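Local coordinates for protein methanosaeta concilii ACLY-B (Methanothrix soehngenii, PDB 6ZNW) that probably supplies the citryl-CoA-binding subunit of an ATP-citrate lyase, an enzyme that uses ATP to turn citrate and coenzyme A into acetyl-CoA and oxaloacetate, at residues F31-K36 with P334-D339; A44-S49 with K69-A74; V83-A88 with A110-G115. All coordinates share one frame; numbering follows the deposited sequence.

Contact 1 of 3, residues F31-K36 with P334-D339; sequences FDYVCK and PRIPTD
Ile336 pushes its side chain into the hollow between the ring of Tyr33 and the branch of Val34, one of two bumps, with Pro334, in a contact made almost wholly of shape. Its CG1 lies 3.6 Å from Tyr33 CD2, coming at the ring obliquely, and its CD1 sits 3.9 Å from CG1 of Val34. These two isoleucine atoms therefore fill the notch between neighbouring residues of one helical turn. Tyr33 forms its side of the notch because CG stands anti to the backbone N (chi1 -177°), which swings the ring out from the helix so that its CD2 and CE2 carbons face the 334-339 segment. At the ring's edge, near its plane, CE2 meets the carbonyl O of Arg335 at 3.8 Å.

The helix involved, 22-34, flanks the N-terminal mixed sheet and ends in a Schellman motif, with Lys36 at positive phi. Just before that turn, Pro334 turns the CB-CG side of its ring to the end of the helix: CB of Pro334 is 3.7 Å from CB of Val34 and only 3.4 Å from Val34 O. The proline is thus a blunt bump set against the valine's CB and carbonyl O, while Ile336 meets the valine's CG1 farther out, the two side chains standing at about a right angle. Ile158 of helix 158-163 touches both Val34 and Ile336, and the ring of Trp58 meets that of Tyr33 edge-to-face. Beyond Pro337, Thr338 and Asp339 pair in parallel with a strand of the second subunit.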
loop_
_atom_site.group_PDB
_atom_site.type_symbol
_atom_site.label_atom_id
_atom_site.label_comp_id
_atom_site.label_asym_id
_atom_site.label_seq_id
_atom_site.Cartn_x
_atom_site.Cartn_y
_atom_site.Cartn_z
ATOM N N PHE B 31 -3.923 -43.092 20.610
ATOM C CA PHE B 31 -4.241 -44.460 21.030
ATOM C C PHE B 31 -4.507 -45.307 19.812
ATOM O O PHE B 31 -3.975 -46.400 19.736
ATOM C CB PHE B 31 -5.462 -44.500 21.979
ATOM C CG PHE B 31 -5.739 -45.856 22.605
ATOM C CD1 PHE B 31 -4.807 -46.461 23.434
ATOM C CD2 PHE B 31 -6.925 -46.531 22.349
ATOM C CE1 PHE B 31 -5.050 -47.720 23.982
ATOM C CE2 PHE B 31 -7.178 -47.779 22.921
ATOM C CZ PHE B 31 -6.234 -48.370 23.721
ATOM N N ASP B 32 -5.298 -44.809 18.840
ATOM C CA ASP B 32 -5.582 -45.523 17.591
ATOM C C ASP B 32 -4.291 -45.850 16.853
ATOM O O ASP B 32 -4.133 -46.964 16.374
ATOM C CB ASP B 32 -6.472 -44.683 16.677
ATOM C CG ASP B 32 -7.779 -44.279 17.299
ATOM O OD1 ASP B 32 -8.258 -45.002 18.197
ATOM O OD2 ASP B 32 -8.341 -43.249 16.875
ATOM N N TYR B 33 -3.354 -44.897 16.809
ATOM C CA TYR B 33 -2.061 -45.063 16.174
ATOM C C TYR B 33 -1.202 -46.154 16.874
ATOM O O TYR B 33 -0.689 -47.042 16.192
ATOM C CB TYR B 33 -1.340 -43.698 16.113
ATOM C CG TYR B 33 -0.021 -43.771 15.392
ATOM C CD1 TYR B 33 0.036 -43.779 14.006
ATOM C CD2 TYR B 33 1.167 -43.858 16.094
ATOM C CE1 TYR B 33 1.243 -43.912 13.338
ATOM C CE2 TYR B 33 2.380 -43.981 15.438
ATOM C CZ TYR B 33 2.414 -44.026 14.060
ATOM O OH TYR B 33 3.629 -44.144 13.434
ATOM N N VAL B 34 -1.049 -46.097 18.215
ATOM C CA VAL B 34 -0.254 -47.088 18.942
ATOM C C VAL B 34 -0.916 -48.470 18.954
ATOM O O VAL B 34 -0.205 -49.464 19.083
ATOM C CB VAL B 34 0.184 -46.668 20.367
ATOM C CG1 VAL B 34 1.076 -45.433 20.342
ATOM C CG2 VAL B 34 -1.015 -46.491 21.305
ATOM N N CYS B 35 -2.254 -48.542 18.787
ATOM C CA CYS B 35 -2.990 -49.809 18.688
ATOM C C CYS B 35 -2.955 -50.401 17.270
ATOM O O CYS B 35 -3.598 -51.420 17.044
ATOM C CB CYS B 35 -4.427 -49.644 19.166
ATOM S SG CYS B 35 -4.587 -49.353 20.943
ATOM N N LYS B 36 -2.240 -49.760 16.322
ATOM C CA LYS B 36 -2.091 -50.177 14.930
ATOM C C LYS B 36 -3.423 -50.172 14.172
ATOM O O LYS B 36 -3.628 -51.020 13.304
ATOM C CB LYS B 36 -1.365 -51.540 14.779
ATOM C CG LYS B 36 -0.119 -51.751 15.643
ATOM C CD LYS B 36 0.926 -50.647 15.519
ATOM C CE LYS B 36 2.330 -51.201 15.647
ATOM N NZ LYS B 36 2.396 -52.321 16.632
ATOM N N PRO B 334 4.701 -50.400 21.278
ATOM C CA PRO B 334 4.501 -49.340 20.280
ATOM C C PRO B 334 5.238 -48.050 20.618
ATOM O O PRO B 334 5.603 -47.800 21.770
ATOM C CB PRO B 334 2.982 -49.146 20.265
ATOM C CG PRO B 334 2.544 -49.528 21.624
ATOM C CD PRO B 334 3.500 -50.590 22.116
ATOM N N ARG B 335 5.469 -47.231 19.596
ATOM C CA ARG B 335 6.193 -45.974 19.778
ATOM C C ARG B 335 5.414 -44.775 19.237
ATOM O O ARG B 335 4.616 -44.928 18.316
ATOM C CB ARG B 335 7.545 -46.092 19.075
ATOM C CG ARG B 335 8.678 -45.462 19.848
ATOM C CD ARG B 335 10.002 -46.126 19.501
ATOM N NE ARG B 335 10.411 -45.827 18.126
ATOM C CZ ARG B 335 10.482 -46.728 17.150
ATOM N NH1 ARG B 335 10.186 -48.003 17.390
ATOM N NH2 ARG B 335 10.854 -46.363 15.928
ATOM N N ILE B 336 5.637 -43.588 19.799
ATOM C CA ILE B 336 4.991 -42.371 19.307
ATOM C C ILE B 336 5.900 -41.170 19.541
ATOM O O ILE B 336 6.540 -41.087 20.593
ATOM C CB ILE B 336 3.533 -42.185 19.859
ATOM C CG1 ILE B 336 2.572 -41.767 18.727
ATOM C CG2 ILE B 336 3.447 -41.245 21.074
ATOM C CD1 ILE B 336 1.155 -41.701 19.074
ATOM N N PRO B 337 6.003 -40.234 18.563
ATOM C CA PRO B 337 6.841 -39.044 18.788
ATOM C C PRO B 337 6.271 -38.157 19.886
ATOM O O PRO B 337 5.066 -38.092 20.098
ATOM C CB PRO B 337 6.833 -38.325 17.437
ATOM C CG PRO B 337 5.616 -38.812 16.768
ATOM C CD PRO B 337 5.365 -40.201 17.232
ATOM N N THR B 338 7.167 -37.540 20.626
ATOM C CA THR B 338 6.828 -36.646 21.714
ATOM C C THR B 338 6.433 -35.320 21.088
ATOM O O THR B 338 6.986 -34.923 20.078
ATOM C CB THR B 338 8.085 -36.464 22.611
ATOM O OG1 THR B 338 8.461 -37.733 23.172
ATOM C CG2 THR B 338 7.886 -35.433 23.731
ATOM N N ASP B 339 5.487 -34.628 21.691
ATOM C CA ASP B 339 5.090 -33.307 21.252
ATOM C C ASP B 339 6.247 -32.348 21.527
ATOM O O ASP B 339 6.913 -32.454 22.551
ATOM C CB ASP B 339 3.800 -32.885 21.948
ATOM C CG ASP B 339 2.630 -33.667 21.389
ATOM O OD1 ASP B 339 2.451 -33.662 20.146
ATOM O OD2 ASP B 339 1.898 -34.293 22.186
#

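Contact 2 of 3, residues A44-S49 with K69-A74; sequences AIINPS and KTIPLA. With Q5B ((3S)-citryl-Coenzyme A), chain F.
A parallel strand leading into a ligand-binding loop, with a helix laid over the sheet beside it, is the pattern of a Rossmann-like CoA-binding domain, consistent with the succinyl-CoA synthetase relatives of this enzyme; here Ile46 and the loop after it meet the start of helix 71-77. Ile46 ends strand 42-46 and spreads CG1, CG2 and CD1 over the N-cap and first turn of the helix. CG2 rests against the backbone of Thr70, 3.6 Å from its C atom, CD1 reaches CG1 of Ile71 at 3.7 Å with the two isoleucines at about a right angle, and CG1 faces CB of Ala74 at 3.9 Å. With only a methyl group at this position, as in an alanine, a gap would probably open between strand and helix, and Ile71 and Ala74 would lose the apolar surface they pack on.

The Thr70 side chain caps the helix: Leu73 N donates a weak bond of 3.3 Å to Thr70 OG1. Beyond the isoleucine, the backbones approach through a reciprocal pair of CA-H...O contacts. Lys69 CA points straight at Asn47 O (3.3 Å, 178° at the hydrogen), and Pro48 CA returns the contact to Lys69 O at 3.4 Å. Asn47 O also receives the side of the lysine chain, whose CG lies 3.7 Å away. Within the loop, Asn47 OD1 accepts a weak bond from Ser49 N.

The loop ends at citryl-CoA, which is also held by residues of the third and fourth subunits, His415 and Arg501 of the third among them. With its OG anti to the backbone N (chi1 170°), Ser49 donates to ligand atom O12, on the 3'-phosphate, at 2.4 Å, a length so short that its exact value is doubtful.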
loop_
_atom_site.group_PDB
_atom_site.type_symbol
_atom_site.label_atom_id
_atom_site.label_comp_id
_atom_site.label_asym_id
_atom_site.label_seq_id
_atom_site.Cartn_x
_atom_site.Cartn_y
_atom_site.Cartn_z
ATOM N N ALA B 44 -15.985 -37.625 12.787
ATOM C CA ALA B 44 -16.187 -36.173 12.716
ATOM C C ALA B 44 -16.261 -35.538 14.104
ATOM O O ALA B 44 -16.464 -36.230 15.096
ATOM C CB ALA B 44 -17.460 -35.847 11.910
ATOM N N ILE B 45 -16.070 -34.221 14.170
ATOM C CA ILE B 45 -16.199 -33.450 15.387
ATOM C C ILE B 45 -17.496 -32.663 15.259
ATOM O O ILE B 45 -17.797 -32.142 14.185
ATOM C CB ILE B 45 -14.995 -32.493 15.550
ATOM C CG1 ILE B 45 -13.675 -33.270 15.631
ATOM C CG2 ILE B 45 -15.170 -31.547 16.753
ATOM C CD1 ILE B 45 -12.571 -32.564 14.985
ATOM N N ILE B 46 -18.272 -32.580 16.343
ATOM C CA ILE B 46 -19.474 -31.767 16.337
ATOM C C ILE B 46 -19.152 -30.498 17.126
ATOM O O ILE B 46 -18.891 -30.561 18.318
ATOM C CB ILE B 46 -20.730 -32.533 16.810
ATOM C CG1 ILE B 46 -20.845 -33.879 16.050
ATOM C CG2 ILE B 46 -21.984 -31.676 16.604
ATOM C CD1 ILE B 46 -21.692 -34.917 16.704
ATOM N N ASN B 47 -19.027 -29.373 16.423
ATOM C CA ASN B 47 -18.713 -28.078 17.006
ATOM C C ASN B 47 -19.922 -27.166 16.782
ATOM O O ASN B 47 -20.135 -26.678 15.668
ATOM C CB ASN B 47 -17.449 -27.502 16.357
ATOM C CG ASN B 47 -16.917 -26.245 17.005
ATOM O OD1 ASN B 47 -17.549 -25.640 17.876
ATOM N ND2 ASN B 47 -15.736 -25.816 16.584
ATOM N N PRO B 48 -20.740 -26.948 17.829
ATOM C CA PRO B 48 -21.952 -26.125 17.652
ATOM C C PRO B 48 -21.701 -24.681 17.216
ATOM O O PRO B 48 -22.576 -24.049 16.620
ATOM C CB PRO B 48 -22.669 -26.208 19.009
ATOM C CG PRO B 48 -21.686 -26.762 19.961
ATOM C CD PRO B 48 -20.628 -27.498 19.194
ATOM N N SER B 49 -20.499 -24.180 17.456
ATOM C CA SER B 49 -20.144 -22.821 17.099
ATOM C C SER B 49 -19.668 -22.682 15.649
ATOM O O SER B 49 -19.768 -21.587 15.087
ATOM C CB SER B 49 -19.047 -22.334 18.042
ATOM O OG SER B 49 -18.469 -21.101 17.640
ATOM N N LYS B 69 -21.771 -28.598 12.537
ATOM C CA LYS B 69 -22.445 -27.807 13.554
ATOM C C LYS B 69 -23.439 -28.612 14.401
ATOM O O LYS B 69 -23.611 -28.305 15.578
ATOM C CB LYS B 69 -23.152 -26.584 12.940
ATOM C CG LYS B 69 -22.337 -25.300 13.000
ATOM C CD LYS B 69 -23.219 -24.067 12.836
ATOM C CE LYS B 69 -22.517 -23.000 12.026
ATOM N NZ LYS B 69 -22.983 -21.644 12.399
ATOM N N THR B 70 -24.126 -29.609 13.812
ATOM C CA THR B 70 -25.144 -30.374 14.546
ATOM C C THR B 70 -24.923 -31.897 14.514
ATOM O O THR B 70 -24.216 -32.397 13.639
ATOM C CB THR B 70 -26.558 -30.029 14.025
ATOM O OG1 THR B 70 -26.803 -30.682 12.777
ATOM C CG2 THR B 70 -26.804 -28.531 13.891
ATOM N N ILE B 71 -25.555 -32.627 15.458
ATOM C CA ILE B 71 -25.514 -34.091 15.542
ATOM C C ILE B 71 -26.199 -34.739 14.315
ATOM O O ILE B 71 -25.565 -35.580 13.679
ATOM C CB ILE B 71 -26.061 -34.618 16.911
ATOM C CG1 ILE B 71 -25.116 -34.238 18.067
ATOM C CG2 ILE B 71 -26.334 -36.129 16.887
ATOM C CD1 ILE B 71 -25.749 -34.296 19.427
ATOM N N PRO B 72 -27.432 -34.334 13.905
ATOM C CA PRO B 72 -28.037 -34.945 12.707
ATOM C C PRO B 72 -27.222 -34.768 11.424
ATOM O O PRO B 72 -27.233 -35.666 10.592
ATOM C CB PRO B 72 -29.395 -34.240 12.592
ATOM C CG PRO B 72 -29.696 -33.759 13.967
ATOM C CD PRO B 72 -28.357 -33.360 14.521
ATOM N N LEU B 73 -26.531 -33.627 11.245
ATOM C CA LEU B 73 -25.731 -33.398 10.035
ATOM C C LEU B 73 -24.518 -34.321 10.004
ATOM O O LEU B 73 -24.207 -34.873 8.952
ATOM C CB LEU B 73 -25.294 -31.930 9.903
ATOM C CG LEU B 73 -26.339 -30.956 9.373
ATOM C CD1 LEU B 73 -25.884 -29.524 9.556
ATOM C CD2 LEU B 73 -26.644 -31.217 7.927
ATOM N N ALA B 74 -23.861 -34.514 11.157
ATOM C CA ALA B 74 -22.713 -35.403 11.269
ATOM C C ALA B 74 -23.133 -36.864 11.087
ATOM O O ALA B 74 -22.493 -37.583 10.336
ATOM C CB ALA B 74 -22.028 -35.212 12.613
HETATM N N Q5B F . -14.438 -15.440 20.767
HETATM C C Q5B F . -8.852 -11.905 16.879
HETATM O O Q5B F . -8.894 -14.422 18.042
HETATM C C1 Q5B F . -9.205 -12.057 18.368
HETATM C C10 Q5B F . -14.612 -13.261 20.543
HETATM C C11 Q5B F . -15.325 -14.397 20.877
HETATM C C12 Q5B F . -17.175 -13.246 21.231
HETATM C C13 Q5B F . -15.317 -12.043 20.559
HETATM C C14 Q5B F . -10.742 -12.194 18.535
HETATM C C15 Q5B F . -11.565 -11.111 17.832
HETATM C C16 Q5B F . -12.758 -8.979 18.035
HETATM C C17 Q5B F . -11.830 -8.063 17.259
HETATM C C18 Q5B F . -11.010 -7.174 18.168
HETATM C C19 Q5B F . -8.841 -6.119 18.572
HETATM C C2 Q5B F . -8.669 -10.841 19.146
HETATM C C20 Q5B F . -7.814 -6.844 19.424
HETATM C C21 Q5B F . -5.544 -5.363 18.902
HETATM C C22 Q5B F . -4.326 -4.578 19.315
HETATM C C23 Q5B F . -3.171 -5.388 19.925
HETATM C C24 Q5B F . -3.075 -6.797 19.308
HETATM C C25 Q5B F . -2.126 -7.852 19.892
HETATM C C26 Q5B F . -1.875 -4.599 19.673
HETATM C C3 Q5B F . -8.510 -13.318 18.866
HETATM C C4 Q5B F . -11.852 -18.200 19.960
HETATM C C5 Q5B F . -13.129 -18.569 20.696
HETATM C C6 Q5B F . -14.359 -18.920 19.860
HETATM C C7 Q5B F . -15.010 -17.560 19.615
HETATM C C8 Q5B F . -14.727 -16.855 20.944
HETATM C C9 Q5B F . -13.249 -14.878 20.383
HETATM N N1 Q5B F . -13.296 -13.577 20.237
HETATM N N2 Q5B F . -16.612 -14.457 21.235
HETATM N N3 Q5B F . -16.624 -12.074 20.914
HETATM N N4 Q5B F . -14.786 -10.875 20.203
HETATM N N5 Q5B F . -12.051 -10.119 18.599
HETATM N N6 Q5B F . -9.723 -7.032 17.855
HETATM O O1 Q5B F . -7.745 -16.273 19.360
HETATM O O10 Q5B F . -15.148 -22.136 20.009
HETATM O O11 Q5B F . -16.818 -21.326 21.842
HETATM O O12 Q5B F . -17.044 -20.494 19.448
HETATM O O13 Q5B F . -11.743 -11.161 16.608
HETATM O O14 Q5B F . -11.528 -6.580 19.108
HETATM O O15 Q5B F . -5.730 -5.771 17.796
HETATM O O16 Q5B F . -2.230 -9.051 19.584
HETATM O O17 Q5B F . -1.198 -7.409 20.753
HETATM O O18 Q5B F . -1.111 -4.871 18.773
HETATM O O19 Q5B F . -1.731 -3.508 20.427
HETATM O O2 Q5B F . -8.083 -16.302 16.753
HETATM O O20 Q5B F . -3.423 -5.534 21.324
HETATM O O21 Q5B F . -11.076 -12.313 19.913
HETATM O O3 Q5B F . -10.023 -16.563 18.369
HETATM O O4 Q5B F . -11.986 -15.930 16.749
HETATM O O5 Q5B F . -10.764 -18.146 16.521
HETATM O O6 Q5B F . -12.165 -17.762 18.618
HETATM O O7 Q5B F . -13.583 -17.469 21.516
HETATM O O8 Q5B F . -16.394 -17.553 19.281
HETATM O O9 Q5B F . -15.193 -19.637 20.796
HETATM P P Q5B F . -8.570 -15.941 18.154
HETATM P P1 Q5B F . -11.259 -17.036 17.472
HETATM P P2 Q5B F . -16.044 -20.984 20.523
HETATM S S Q5B F . -6.664 -5.656 20.216
#

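Contact 3 of 3, residues V83-A88 with A110-G115; sequences VMVNFA and AVIAEG
Asn86 O is gripped from two sources: Ile112 N of the neighbouring strand donates to it at 3.2 Å, and a water donates at 2.7 Å. The same water gives its other hydrogen to Ala88 O (2.7 Å) and accepts from Ala113 N (2.9 Å), so it bridges the two segments where they begin to separate past the strand ends. Deeper in the sheet the pairing is direct and parallel. Ala110 N donates to Met84 O at 3.0 Å, and Ala110 O takes the N-H of Asn86 at 2.9 Å, the usual alternation by which one residue binds two positions on a parallel neighbour. These strands flank helix 93-102 in sequence, making a beta-alpha-beta unit of the Rossmann-like sheet.

With CG anti to the backbone N (chi1 -166°), the Asn86 amide is carried to where OD1 closes an Asx turn, accepting from Ala88 N at 3.0 Å with the donor some 40° out of the carbonyl plane, and ND2 bonds to Thr96 OG1 and Thr97 OG1 on the helix. On the sheet face of Val85 and Ala110, the Phe87 ring meets Ile112, with CE1 3.8 Å from the isoleucine CG1. Buried Asn86 thus engages both its carbonyl oxygens and its amide nitrogen, which is likely to pin the turn after the strand to helix 93-102 and, through the water, to the 110-115 segment.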
loop_
_atom_site.group_PDB
_atom_site.type_symbol
_atom_site.label_atom_id
_atom_site.label_comp_id
_atom_site.label_asym_id
_atom_site.label_seq_id
_atom_site.Cartn_x
_atom_site.Cartn_y
_atom_site.Cartn_z
ATOM N N VAL B 83 -20.844 -44.241 18.121
ATOM C CA VAL B 83 -20.485 -43.764 19.453
ATOM C C VAL B 83 -20.387 -42.246 19.433
ATOM O O VAL B 83 -19.915 -41.677 18.452
ATOM C CB VAL B 83 -19.131 -44.381 19.926
ATOM C CG1 VAL B 83 -18.659 -43.763 21.242
ATOM C CG2 VAL B 83 -19.226 -45.903 20.052
ATOM N N MET B 84 -20.836 -41.588 20.503
ATOM C CA MET B 84 -20.652 -40.154 20.641
ATOM C C MET B 84 -20.016 -39.852 21.978
ATOM O O MET B 84 -20.565 -40.194 23.024
ATOM C CB MET B 84 -21.925 -39.321 20.446
ATOM C CG MET B 84 -21.638 -37.830 20.481
ATOM S SD MET B 84 -23.056 -36.770 20.125
ATOM C CE MET B 84 -23.648 -36.415 21.816
ATOM N N VAL B 85 -18.835 -39.222 21.941
ATOM C CA VAL B 85 -18.127 -38.802 23.137
ATOM C C VAL B 85 -18.594 -37.371 23.372
ATOM O O VAL B 85 -18.254 -36.477 22.606
ATOM C CB VAL B 85 -16.597 -38.927 22.968
ATOM C CG1 VAL B 85 -15.885 -38.523 24.251
ATOM C CG2 VAL B 85 -16.213 -40.351 22.565
ATOM N N ASN B 86 -19.463 -37.183 24.365
ATOM C CA ASN B 86 -20.121 -35.915 24.648
ATOM C C ASN B 86 -19.406 -35.057 25.694
ATOM O O ASN B 86 -19.459 -35.340 26.893
ATOM C CB ASN B 86 -21.583 -36.187 25.052
ATOM C CG ASN B 86 -22.486 -34.987 25.060
ATOM O OD1 ASN B 86 -22.066 -33.867 24.807
ATOM N ND2 ASN B 86 -23.755 -35.198 25.348
ATOM N N PHE B 87 -18.770 -33.982 25.233
ATOM C CA PHE B 87 -18.090 -33.031 26.107
ATOM C C PHE B 87 -18.936 -31.789 26.380
ATOM O O PHE B 87 -18.394 -30.794 26.854
ATOM C CB PHE B 87 -16.713 -32.620 25.543
ATOM C CG PHE B 87 -15.651 -33.688 25.657
ATOM C CD1 PHE B 87 -15.026 -33.940 26.867
ATOM C CD2 PHE B 87 -15.262 -34.425 24.551
ATOM C CE1 PHE B 87 -14.069 -34.937 26.981
ATOM C CE2 PHE B 87 -14.273 -35.398 24.660
ATOM C CZ PHE B 87 -13.701 -35.664 25.882
ATOM N N ALA B 88 -20.261 -31.831 26.119
ATOM C CA ALA B 88 -21.125 -30.687 26.414
ATOM C C ALA B 88 -21.139 -30.420 27.923
ATOM O O ALA B 88 -20.957 -31.347 28.715
ATOM C CB ALA B 88 -22.544 -30.943 25.925
ATOM N N ALA B 110 -21.242 -41.324 25.698
ATOM C CA ALA B 110 -20.482 -41.160 26.923
ATOM C C ALA B 110 -20.654 -39.704 27.351
ATOM O O ALA B 110 -20.339 -38.805 26.584
ATOM C CB ALA B 110 -19.018 -41.477 26.684
ATOM N N VAL B 111 -21.231 -39.476 28.539
ATOM C CA VAL B 111 -21.496 -38.142 29.075
ATOM C C VAL B 111 -20.435 -37.785 30.103
ATOM O O VAL B 111 -20.380 -38.399 31.167
ATOM C CB VAL B 111 -22.912 -38.038 29.674
ATOM C CG1 VAL B 111 -23.225 -36.594 30.072
ATOM C CG2 VAL B 111 -23.957 -38.576 28.703
ATOM N N ILE B 112 -19.592 -36.802 29.784
ATOM C CA ILE B 112 -18.473 -36.406 30.632
ATOM C C ILE B 112 -18.898 -35.429 31.759
ATOM O O ILE B 112 -18.373 -35.507 32.879
ATOM C CB ILE B 112 -17.309 -35.835 29.719
ATOM C CG1 ILE B 112 -16.493 -36.961 29.021
ATOM C CG2 ILE B 112 -16.352 -34.940 30.489
ATOM C CD1 ILE B 112 -17.216 -37.961 28.177
ATOM N N ALA B 113 -19.840 -34.520 31.457
ATOM C CA ALA B 113 -20.273 -33.454 32.353
ATOM C C ALA B 113 -20.611 -33.862 33.787
ATOM O O ALA B 113 -21.284 -34.862 34.030
ATOM C CB ALA B 113 -21.448 -32.704 31.755
ATOM N N GLU B 114 -20.124 -33.059 34.728
ATOM C CA GLU B 114 -20.398 -33.157 36.154
ATOM C C GLU B 114 -21.455 -32.084 36.448
ATOM O O GLU B 114 -21.406 -30.985 35.876
ATOM C CB GLU B 114 -19.141 -32.827 36.976
ATOM C CG GLU B 114 -17.911 -33.615 36.569
ATOM C CD GLU B 114 -17.626 -34.833 37.423
ATOM O OE1 GLU B 114 -18.181 -34.919 38.548
ATOM O OE2 GLU B 114 -16.850 -35.706 36.966
ATOM N N GLY B 115 -22.385 -32.395 37.337
ATOM C CA GLY B 115 -23.429 -31.453 37.724
ATOM C C GLY B 115 -24.720 -31.577 36.943
ATOM O O GLY B 115 -25.496 -30.621 36.877
HETATM O O HOH W 1 -20.879 -34.070 28.827
#

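Overall arrangement
Read from the N terminus, the chain opens contact 1 at the end of helix 22-34 and closes it only at 334-339, after almost 300 residues. Contacts 2 and 3 both fall within that span and follow one another without crossing. The first closes a short loop containing the 52-58/61-68 hairpin, joining strand 42-46 to helix 71-77; the second closes the beta-alpha-beta unit from strand 83-86 to strand 108-111. They share one sheet and touch through Met84, whose SD packs 3.7 Å from Ile71 CD1. Contact 1 stands apart, its nearest atoms about 10 Å from either, and ties this domain to the segment running toward the second subunit.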